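Local coordinates for protein aminoglycoside N(3)-acetyltransferase (Enterobacter cloacae, PDB 6NP3) that acetylates the 3-amino group of 2-deoxystreptamine antibiotics such as gentamicin with acetyl-CoA, and so probably confers resistance to them, at residues Gln11-Asp14 and Arg18-Asp21; Ala162-Val167 and Ile226-Leu231; Asp212-Ala215 and Asp221-Glu224. All coordinates share one frame; numbering follows the deposited sequence.

Contact 1 (Gln11-Asp14 and Arg18-Asp21)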
loop_
_atom_site.group_PDB
_atom_site.type_symbol
_atom_site.label_atom_id
_atom_site.label_comp_id
_atom_site.label_asym_id
_atom_site.label_seq_id
_atom_site.Cartn_x
_atom_site.Cartn_y
_atom_site.Cartn_z
ATOM N N GLN A 11 -15.529 -5.757 16.197
ATOM C CA GLN A 11 -15.542 -6.438 14.903
ATOM C C GLN A 11 -14.134 -6.815 14.435
ATOM O O GLN A 11 -13.933 -7.900 13.873
ATOM C CB GLN A 11 -16.199 -5.548 13.854
ATOM C CG GLN A 11 -17.696 -5.426 13.964
ATOM C CD GLN A 11 -18.251 -4.417 13.005
ATOM O OE1 GLN A 11 -17.652 -3.385 12.777
ATOM N NE2 GLN A 11 -19.400 -4.717 12.419
ATOM N N LEU A 12 -13.155 -5.927 14.634
ATOM C CA LEU A 12 -11.783 -6.237 14.253
ATOM C C LEU A 12 -11.241 -7.396 15.070
ATOM O O LEU A 12 -10.553 -8.281 14.541
ATOM C CB LEU A 12 -10.927 -4.986 14.401
ATOM C CG LEU A 12 -11.205 -3.882 13.375
ATOM C CD1 LEU A 12 -10.623 -2.553 13.801
ATOM C CD2 LEU A 12 -10.656 -4.287 12.022
ATOM N N ARG A 13 -11.574 -7.433 16.363
ATOM C CA ARG A 13 -11.164 -8.560 17.188
ATOM C C ARG A 13 -11.803 -9.843 16.682
ATOM O O ARG A 13 -11.147 -10.890 16.607
ATOM C CB ARG A 13 -11.538 -8.292 18.646
ATOM C CG ARG A 13 -10.733 -7.186 19.316
ATOM C CD ARG A 13 -9.641 -7.780 20.204
ATOM N NE ARG A 13 -8.778 -6.785 20.835
ATOM C CZ ARG A 13 -7.743 -6.208 20.230
ATOM N NH1 ARG A 13 -7.446 -6.510 18.971
ATOM N NH2 ARG A 13 -7.005 -5.327 20.891
ATOM N N ASP A 14 -13.094 -9.784 16.342
ATOM C CA ASP A 14 -13.769 -10.980 15.843
ATOM C C ASP A 14 -13.094 -11.495 14.580
ATOM O O ASP A 14 -13.031 -12.705 14.354
ATOM C CB ASP A 14 -15.226 -10.692 15.479
ATOM C CG ASP A 14 -16.122 -10.508 16.661
ATOM O OD1 ASP A 14 -15.743 -10.914 17.767
ATOM O OD2 ASP A 14 -17.220 -9.962 16.451
ATOM N N ARG A 18 -5.272 -8.893 16.593
ATOM C CA ARG A 18 -4.846 -9.047 17.969
ATOM C C ARG A 18 -3.891 -7.932 18.355
ATOM O O ARG A 18 -3.175 -7.363 17.517
ATOM C CB ARG A 18 -4.137 -10.377 18.159
ATOM C CG ARG A 18 -5.036 -11.585 17.949
ATOM C CD ARG A 18 -6.085 -11.693 19.052
ATOM N NE ARG A 18 -7.069 -12.748 18.828
ATOM C CZ ARG A 18 -8.249 -12.570 18.244
ATOM N NH1 ARG A 18 -8.603 -11.386 17.784
ATOM N NH2 ARG A 18 -9.071 -13.592 18.105
ATOM N N SER A 19 -3.887 -7.612 19.649
ATOM C CA SER A 19 -2.911 -6.676 20.179
ATOM C C SER A 19 -1.514 -7.114 19.769
ATOM O O SER A 19 -1.159 -8.295 19.857
ATOM C CB SER A 19 -3.035 -6.594 21.704
ATOM O OG SER A 19 -4.302 -6.081 22.089
ATOM N N GLY A 20 -0.735 -6.153 19.290
ATOM C CA GLY A 20 0.602 -6.414 18.833
ATOM C C GLY A 20 0.732 -6.679 17.349
ATOM O O GLY A 20 1.856 -6.771 16.850
ATOM N N ASP A 21 -0.373 -6.825 16.633
ATOM C CA ASP A 21 -0.290 -7.163 15.223
ATOM C C ASP A 21 0.289 -6.007 14.405
ATOM O O ASP A 21 0.212 -4.831 14.768
ATOM C CB ASP A 21 -1.681 -7.500 14.673
ATOM C CG ASP A 21 -2.166 -8.907 15.012
ATOM O OD1 ASP A 21 -1.429 -9.696 15.613
ATOM O OD2 ASP A 21 -3.315 -9.220 14.607
HETATM O O HOH W 1 -11.310 -13.973 16.452
#
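Arg-18 reaches back from the loop to the helix it has just left: its NH1 gives a hydrogen bond of 2.8 Å to the backbone O of Arg-13. The N-H points almost straight at the oxygen (175°), which is met on a lone pair and in the carbonyl plane, while the guanidinium itself lies edge-on to its acceptor. Flat and two-pronged, this group can serve two sites at once, and its NH2 holds a water at 2.8 Å that donates in turn to Asp-14 O, 3.0 Å away. Carbonyls of the last helical turn lack partners further along the helix, and a long, positively charged arginine suits that end well. CG of Arg-18 stands beside its backbone N (chi1 -65°), and a second bend at chi2 swings the guanidinium round to the helix although CB points away from it.

In the conformer modelled, the Arg-13 guanidinium lies obliquely beside Ser-19, its NH1 3.8 Å from Arg-18 CA and hydrogen-bonded to the carbonyls of Val-17 and Ala-49. The NH1 atoms of Arg-13 and Arg-18 stay 5.2 Å apart, each turned to carbonyl oxygen, which probably tempers their like charge.

Arg-18 to Asp-21 is a type II turn, with Gly-20 at the position whose positive phi glycine takes easily. Asp-21 OD2 accepts from Arg-18 N at 2.8 Å and also forms a salt bridge with Lys-156 of strand 156-160. The contact lies at the surface where the chain turns from helix 5-15 into strand 22-27, while Leu-12 packs against helix 39-50 and Val-241 of strand 237-241.

Contact 2 (Ala162-Val167 and Ile226-Leu231). With LLL ((2R,3R,4R,5R)-2-((1S,2S,3R,4S,6R)-4,6-diamino-3-((2R,3R,6S)-3-amino-6-(aminomethyl)-tetrahydro-2H-pyran-2-yloxy)-2-hydr oxycyclohexyloxy)-5-methyl-4-(methylamino)-tetrahydro-2H-pyran-3,5-diol), chain B.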
loop_
_atom_site.group_PDB
_atom_site.type_symbol
_atom_site.label_atom_id
_atom_site.label_comp_id
_atom_site.label_asym_id
_atom_site.label_seq_id
_atom_site.Cartn_x
_atom_site.Cartn_y
_atom_site.Cartn_z
ATOM N N ALA A 162 -12.535 -3.877 0.238
ATOM C CA ALA A 162 -11.718 -3.634 -0.944
ATOM C C ALA A 162 -11.640 -4.881 -1.810
ATOM O O ALA A 162 -11.763 -6.004 -1.329
ATOM C CB ALA A 162 -10.315 -3.222 -0.513
ATOM N N GLY A 163 -11.426 -4.669 -3.100
ATOM C CA GLY A 163 -11.396 -5.762 -4.047
ATOM C C GLY A 163 -10.040 -6.425 -4.108
ATOM O O GLY A 163 -9.045 -5.955 -3.531
ATOM N N PRO A 164 -9.970 -7.527 -4.860
ATOM C CA PRO A 164 -8.704 -8.280 -4.954
ATOM C C PRO A 164 -7.588 -7.514 -5.637
ATOM O O PRO A 164 -6.411 -7.853 -5.443
ATOM C CB PRO A 164 -9.096 -9.546 -5.730
ATOM C CG PRO A 164 -10.345 -9.137 -6.506
ATOM C CD PRO A 164 -11.074 -8.184 -5.581
ATOM N N ASP A 165 -7.915 -6.463 -6.385
ATOM C CA ASP A 165 -6.900 -5.628 -7.009
ATOM C C ASP A 165 -6.132 -4.792 -5.998
ATOM O O ASP A 165 -5.121 -4.182 -6.363
ATOM C CB ASP A 165 -7.561 -4.632 -7.970
ATOM C CG ASP A 165 -8.319 -3.528 -7.225
ATOM O OD1 ASP A 165 -9.411 -3.821 -6.720
ATOM O OD2 ASP A 165 -7.814 -2.391 -7.103
ATOM N N ALA A 166 -6.591 -4.729 -4.749
ATOM C CA ALA A 166 -6.116 -3.723 -3.811
ATOM C C ALA A 166 -4.845 -4.111 -3.073
ATOM O O ALA A 166 -4.286 -3.266 -2.386
ATOM C CB ALA A 166 -7.206 -3.445 -2.778
ATOM N N VAL A 167 -4.326 -5.316 -3.279
ATOM C CA VAL A 167 -3.311 -5.902 -2.394
ATOM C C VAL A 167 -1.902 -5.473 -2.815
ATOM O O VAL A 167 -1.184 -6.179 -3.538
ATOM C CB VAL A 167 -3.458 -7.425 -2.383
ATOM C CG1 VAL A 167 -2.487 -8.017 -1.397
ATOM C CG2 VAL A 167 -4.888 -7.865 -2.107
ATOM N N ILE A 226 -3.896 -13.049 -8.999
ATOM C CA ILE A 226 -3.310 -13.841 -7.921
ATOM C C ILE A 226 -4.233 -13.848 -6.712
ATOM O O ILE A 226 -4.506 -14.902 -6.135
ATOM C CB ILE A 226 -1.923 -13.299 -7.547
ATOM C CG1 ILE A 226 -0.927 -13.481 -8.691
ATOM C CG2 ILE A 226 -1.436 -13.957 -6.274
ATOM C CD1 ILE A 226 0.300 -12.657 -8.498
ATOM N N ALA A 227 -4.712 -12.671 -6.309
ATOM C CA ALA A 227 -5.497 -12.577 -5.085
ATOM C C ALA A 227 -6.824 -13.315 -5.220
ATOM O O ALA A 227 -7.262 -13.989 -4.279
ATOM C CB ALA A 227 -5.714 -11.109 -4.746
ATOM N N ARG A 228 -7.476 -13.218 -6.377
ATOM C CA ARG A 228 -8.716 -13.967 -6.569
ATOM C C ARG A 228 -8.479 -15.464 -6.436
ATOM O O ARG A 228 -9.258 -16.173 -5.784
ATOM C CB ARG A 228 -9.314 -13.691 -7.952
ATOM C CG ARG A 228 -10.102 -12.431 -8.106
ATOM C CD ARG A 228 -10.762 -12.322 -9.488
ATOM N NE ARG A 228 -11.172 -10.941 -9.739
ATOM C CZ ARG A 228 -12.195 -10.348 -9.134
ATOM N NH1 ARG A 228 -12.921 -11.015 -8.251
ATOM N NH2 ARG A 228 -12.495 -9.089 -9.412
ATOM N N ASP A 229 -7.438 -15.978 -7.097
ATOM C CA ASP A 229 -7.095 -17.391 -6.976
ATOM C C ASP A 229 -6.831 -17.748 -5.521
ATOM O O ASP A 229 -7.428 -18.688 -4.982
ATOM C CB ASP A 229 -5.880 -17.717 -7.851
ATOM C CG ASP A 229 -6.232 -18.565 -9.060
ATOM O OD1 ASP A 229 -7.383 -19.025 -9.181
ATOM O OD2 ASP A 229 -5.346 -18.791 -9.906
ATOM N N TYR A 230 -6.017 -16.934 -4.844
ATOM C CA TYR A 230 -5.636 -17.232 -3.463
ATOM C C TYR A 230 -6.864 -17.323 -2.581
ATOM O O TYR A 230 -6.998 -18.250 -1.778
ATOM C CB TYR A 230 -4.695 -16.153 -2.940
ATOM C CG TYR A 230 -4.244 -16.327 -1.527
ATOM C CD1 TYR A 230 -3.185 -17.127 -1.238
ATOM C CD2 TYR A 230 -4.878 -15.670 -0.476
ATOM C CE1 TYR A 230 -2.724 -17.247 0.066
ATOM C CE2 TYR A 230 -4.450 -15.808 0.817
ATOM C CZ TYR A 230 -3.382 -16.597 1.084
ATOM O OH TYR A 230 -2.967 -16.687 2.391
ATOM N N LEU A 231 -7.768 -16.366 -2.726
ATOM C CA LEU A 231 -8.941 -16.336 -1.872
ATOM C C LEU A 231 -9.893 -17.478 -2.179
ATOM O O LEU A 231 -10.654 -17.886 -1.298
ATOM C CB LEU A 231 -9.644 -14.990 -2.006
ATOM C CG LEU A 231 -8.834 -13.823 -1.431
ATOM C CD1 LEU A 231 -9.494 -12.489 -1.771
ATOM C CD2 LEU A 231 -8.671 -13.941 0.081
HETATM C C11 LLL B . -4.607 0.562 -10.057
HETATM O O11 LLL B . -3.668 0.095 -9.053
HETATM C C21 LLL B . -6.009 0.363 -9.487
HETATM N N21 LLL B . -6.022 0.950 -8.151
HETATM C C31 LLL B . -6.289 -1.083 -9.302
HETATM C C41 LLL B . -6.200 -1.764 -10.658
HETATM C C51 LLL B . -4.812 -1.498 -11.231
HETATM O O51 LLL B . -4.562 -0.122 -11.304
HETATM C C61 LLL B . -4.703 -2.058 -12.632
HETATM N N61 LLL B . -3.363 -1.766 -13.138
HETATM C C12 LLL B . 0.101 1.659 -7.991
HETATM N N12 LLL B . 1.510 2.016 -7.905
HETATM C C22 LLL B . -0.095 0.144 -7.941
HETATM C C32 LLL B . -1.586 -0.125 -7.959
HETATM N N32 LLL B . -1.816 -1.571 -7.886
HETATM C C42 LLL B . -2.279 0.396 -9.218
HETATM C C52 LLL B . -1.981 1.888 -9.376
HETATM O O52 LLL B . -2.462 2.305 -10.633
HETATM C C62 LLL B . -0.499 2.198 -9.296
HETATM O O62 LLL B . -0.342 3.605 -9.294
HETATM C C13 LLL B . 0.558 4.171 -10.248
HETATM C C23 LLL B . 1.132 5.431 -9.605
HETATM O O23 LLL B . 1.705 5.069 -8.366
HETATM C C33 LLL B . 0.014 6.450 -9.317
HETATM N N33 LLL B . 0.599 7.707 -8.801
HETATM C C43 LLL B . -0.763 6.709 -10.625
HETATM O O43 LLL B . 0.108 7.421 -11.481
HETATM C C53 LLL B . -1.195 5.385 -11.265
HETATM O O53 LLL B . -0.113 4.510 -11.478
HETATM C C83 LLL B . -2.024 7.533 -10.339
HETATM C C93 LLL B . -0.035 8.098 -7.524
#
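OE2 of Glu-224 is gripped by Arg-228, through NH2 in a salt bridge and with NE close by, and the guanidinium thus steadied receives Pro-164 on one face. CG of the proline sits over the centre of the flat group, 3.4 Å from Arg-228 CZ, so that the edge remains available for the carboxylate, one turn earlier on the same helix, while the face takes a hydrocarbon ring. The arginine is extended from CG to NE (chi2 -175°), which lays its charged end against the proline ring; on the way its CG comes 3.7 Å from Pro-164 CG.

Beside this, Ala-227 points its methyl into the loop. Its CB lies 3.9 Å from Pro-164 CB and 3.4 Å from Pro-164 O, and Val-167 CG2 adds a looser apolar touch. A small residue fits here because loop and helix come near, with the CA atoms of Pro-164 and Ala-227 5.4 Å apart.

In the antibiotic N-acetyltransferase fold of this enzyme, the loop joins strand 156-160 of the central mixed sheet to helix 170-176, and helix 222-233 packs against it at Pro-164. A tight turn shapes the loop, Ala-166 N donating to Gly-163 O at 3.0 Å; proline suits it, since the ring fixes phi near the value required, and glycine before it spares a side chain that would crowd Pro-164 CD.

Asp-165 points away from residues 226-231 and lines the gentamicin pocket, where its CB is 4.0 Å from C31 of the drug, although its side chain is modelled in two conformers. The Val-167 side chain is about 5 Å from that of His-26, an acetyl-CoA-binding residue, though no cofactor is bound here. Ile-226 and Tyr-230 pack on helix 251-265, Tyr-230 edge-to-face with Phe-257.

Contact 3 (Asp212-Ala215 and Asp221-Glu224)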
loop_
_atom_site.group_PDB
_atom_site.type_symbol
_atom_site.label_atom_id
_atom_site.label_comp_id
_atom_site.label_asym_id
_atom_site.label_seq_id
_atom_site.Cartn_x
_atom_site.Cartn_y
_atom_site.Cartn_z
ATOM N N ASP A 212 2.931 -7.812 -20.263
ATOM C CA ASP A 212 2.002 -7.177 -21.198
ATOM C C ASP A 212 0.568 -7.651 -20.981
ATOM O O ASP A 212 -0.370 -6.852 -21.022
ATOM C CB ASP A 212 2.429 -7.460 -22.648
ATOM C CG ASP A 212 3.748 -6.803 -23.018
ATOM O OD1 ASP A 212 4.175 -5.869 -22.314
ATOM O OD2 ASP A 212 4.344 -7.226 -24.043
ATOM N N GLU A 213 0.379 -8.948 -20.747
ATOM C CA GLU A 213 -0.970 -9.479 -20.636
ATOM C C GLU A 213 -1.668 -9.031 -19.366
ATOM O O GLU A 213 -2.879 -9.237 -19.244
ATOM C CB GLU A 213 -0.946 -11.003 -20.695
ATOM C CG GLU A 213 -0.174 -11.670 -19.563
ATOM C CD GLU A 213 0.153 -13.105 -19.889
ATOM O OE1 GLU A 213 -0.633 -14.001 -19.535
ATOM O OE2 GLU A 213 1.190 -13.338 -20.532
ATOM N N TYR A 214 -0.943 -8.421 -18.423
ATOM C CA TYR A 214 -1.523 -7.913 -17.181
ATOM C C TYR A 214 -1.647 -6.393 -17.179
ATOM O O TYR A 214 -2.006 -5.810 -16.143
ATOM C CB TYR A 214 -0.719 -8.376 -15.950
ATOM C CG TYR A 214 -0.601 -9.860 -15.851
ATOM C CD1 TYR A 214 -1.727 -10.648 -15.764
ATOM C CD2 TYR A 214 0.631 -10.477 -15.809
ATOM C CE1 TYR A 214 -1.625 -12.015 -15.686
ATOM C CE2 TYR A 214 0.743 -11.828 -15.681
ATOM C CZ TYR A 214 -0.383 -12.607 -15.650
ATOM O OH TYR A 214 -0.261 -13.980 -15.568
ATOM N N ALA A 215 -1.336 -5.735 -18.303
ATOM C CA ALA A 215 -1.167 -4.289 -18.342
ATOM C C ALA A 215 -2.310 -3.542 -19.025
ATOM O O ALA A 215 -2.182 -2.341 -19.268
ATOM C CB ALA A 215 0.170 -3.930 -18.997
ATOM N N ASP A 221 -5.044 -6.943 -13.558
ATOM C CA ASP A 221 -3.604 -7.102 -13.453
ATOM C C ASP A 221 -3.273 -8.407 -12.727
ATOM O O ASP A 221 -4.152 -9.194 -12.360
ATOM C CB ASP A 221 -2.982 -5.862 -12.809
ATOM C CG ASP A 221 -3.202 -5.785 -11.307
ATOM O OD1 ASP A 221 -4.276 -6.196 -10.798
ATOM O OD2 ASP A 221 -2.271 -5.255 -10.653
ATOM N N ALA A 222 -1.977 -8.669 -12.565
ATOM C CA ALA A 222 -1.560 -9.902 -11.925
ATOM C C ALA A 222 -1.929 -9.899 -10.448
ATOM O O ALA A 222 -2.258 -10.952 -9.903
ATOM C CB ALA A 222 -0.064 -10.135 -12.090
ATOM N N VAL A 223 -1.836 -8.751 -9.769
ATOM C CA VAL A 223 -2.247 -8.693 -8.362
ATOM C C VAL A 223 -3.665 -9.227 -8.211
ATOM O O VAL A 223 -3.956 -10.069 -7.350
ATOM C CB VAL A 223 -2.143 -7.250 -7.840
ATOM C CG1 VAL A 223 -2.790 -7.118 -6.459
ATOM C CG2 VAL A 223 -0.719 -6.832 -7.803
ATOM N N GLU A 224 -4.580 -8.721 -9.040
ATOM C CA GLU A 224 -5.972 -9.145 -8.953
ATOM C C GLU A 224 -6.127 -10.621 -9.255
ATOM O O GLU A 224 -6.884 -11.325 -8.574
ATOM C CB GLU A 224 -6.838 -8.304 -9.893
ATOM C CG GLU A 224 -8.292 -8.715 -9.866
ATOM C CD GLU A 224 -9.217 -7.790 -10.628
ATOM O OE1 GLU A 224 -8.802 -6.681 -11.025
ATOM O OE2 GLU A 224 -10.384 -8.189 -10.814
#
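This is a buried apolar contact of the CH-pi kind, made where the loop after strand 196-205 returns to start helix 222-233: Ala-222, in the first turn of the helix, sets its methyl on the ring of Tyr-214, which closes a short 3-10 segment. Ala-222 CB stands 3.8 Å from the centroid of the Tyr-214 ring and 14° off its normal, shifted from the centre toward CG and CD2. So small a side chain lets the helix start sit close to the tyrosine. Behind the other face lies Glu-213 CG, so the ring is held between two aliphatic groups. Tyrosine suits the place because its broad face packs on carbon while its hydroxyl can reach His-266, to which it is hydrogen-bonded.

The backbones close up as well, with the CA atoms of Tyr-214 and Asp-221 only 4.3 Å apart. Asp-221 CA directs its hydrogen to Tyr-214 O, 3.4 Å away, in a CA-H...O contact. Ala-222 N also comes to 3.6 Å from Tyr-214 CB.

Asp-221 is the N-cap. In the conformer modelled here its CG sits between the backbone N and the carbonyl carbon (chi1 76°), which brings OD1 over the helix start to accept from Glu-224 N at 3.1 Å; the N-H arrives from above the carboxylate plane, 51° out of it. The Asp-221 side chain is also about 4 Å from that of His-171 and about 4 Å from gentamicin. No hydrogen bond crosses between the two segments, so their cohesion rests on dispersion and weak C-H donation, while the hydroxyl of Tyr-214 and OD1 of Asp-221 have partners of their own.

How the contacts relate
Along the chain, contact 1 closes first, and contact 3 lies wholly within the stretch that contact 2 bridges. Contact 1 is the remote one, its centre 22 Å from that of contact 2 and 32 Å from that of contact 3, at the turn that leads into strand 22-27 of the mixed sheet. Contacts 2 and 3, with centres 12 Å apart, share helix 222-233: its start takes contact 3 and its middle contact 2. They also touch, Val-223 CG1 lying 3.5 Å from Val-167 O. The two loops and the helix start carry Asp-165 and Asp-221 close to the bound gentamicin, whereas contact 1 lies at the surface, away from the annotated sites.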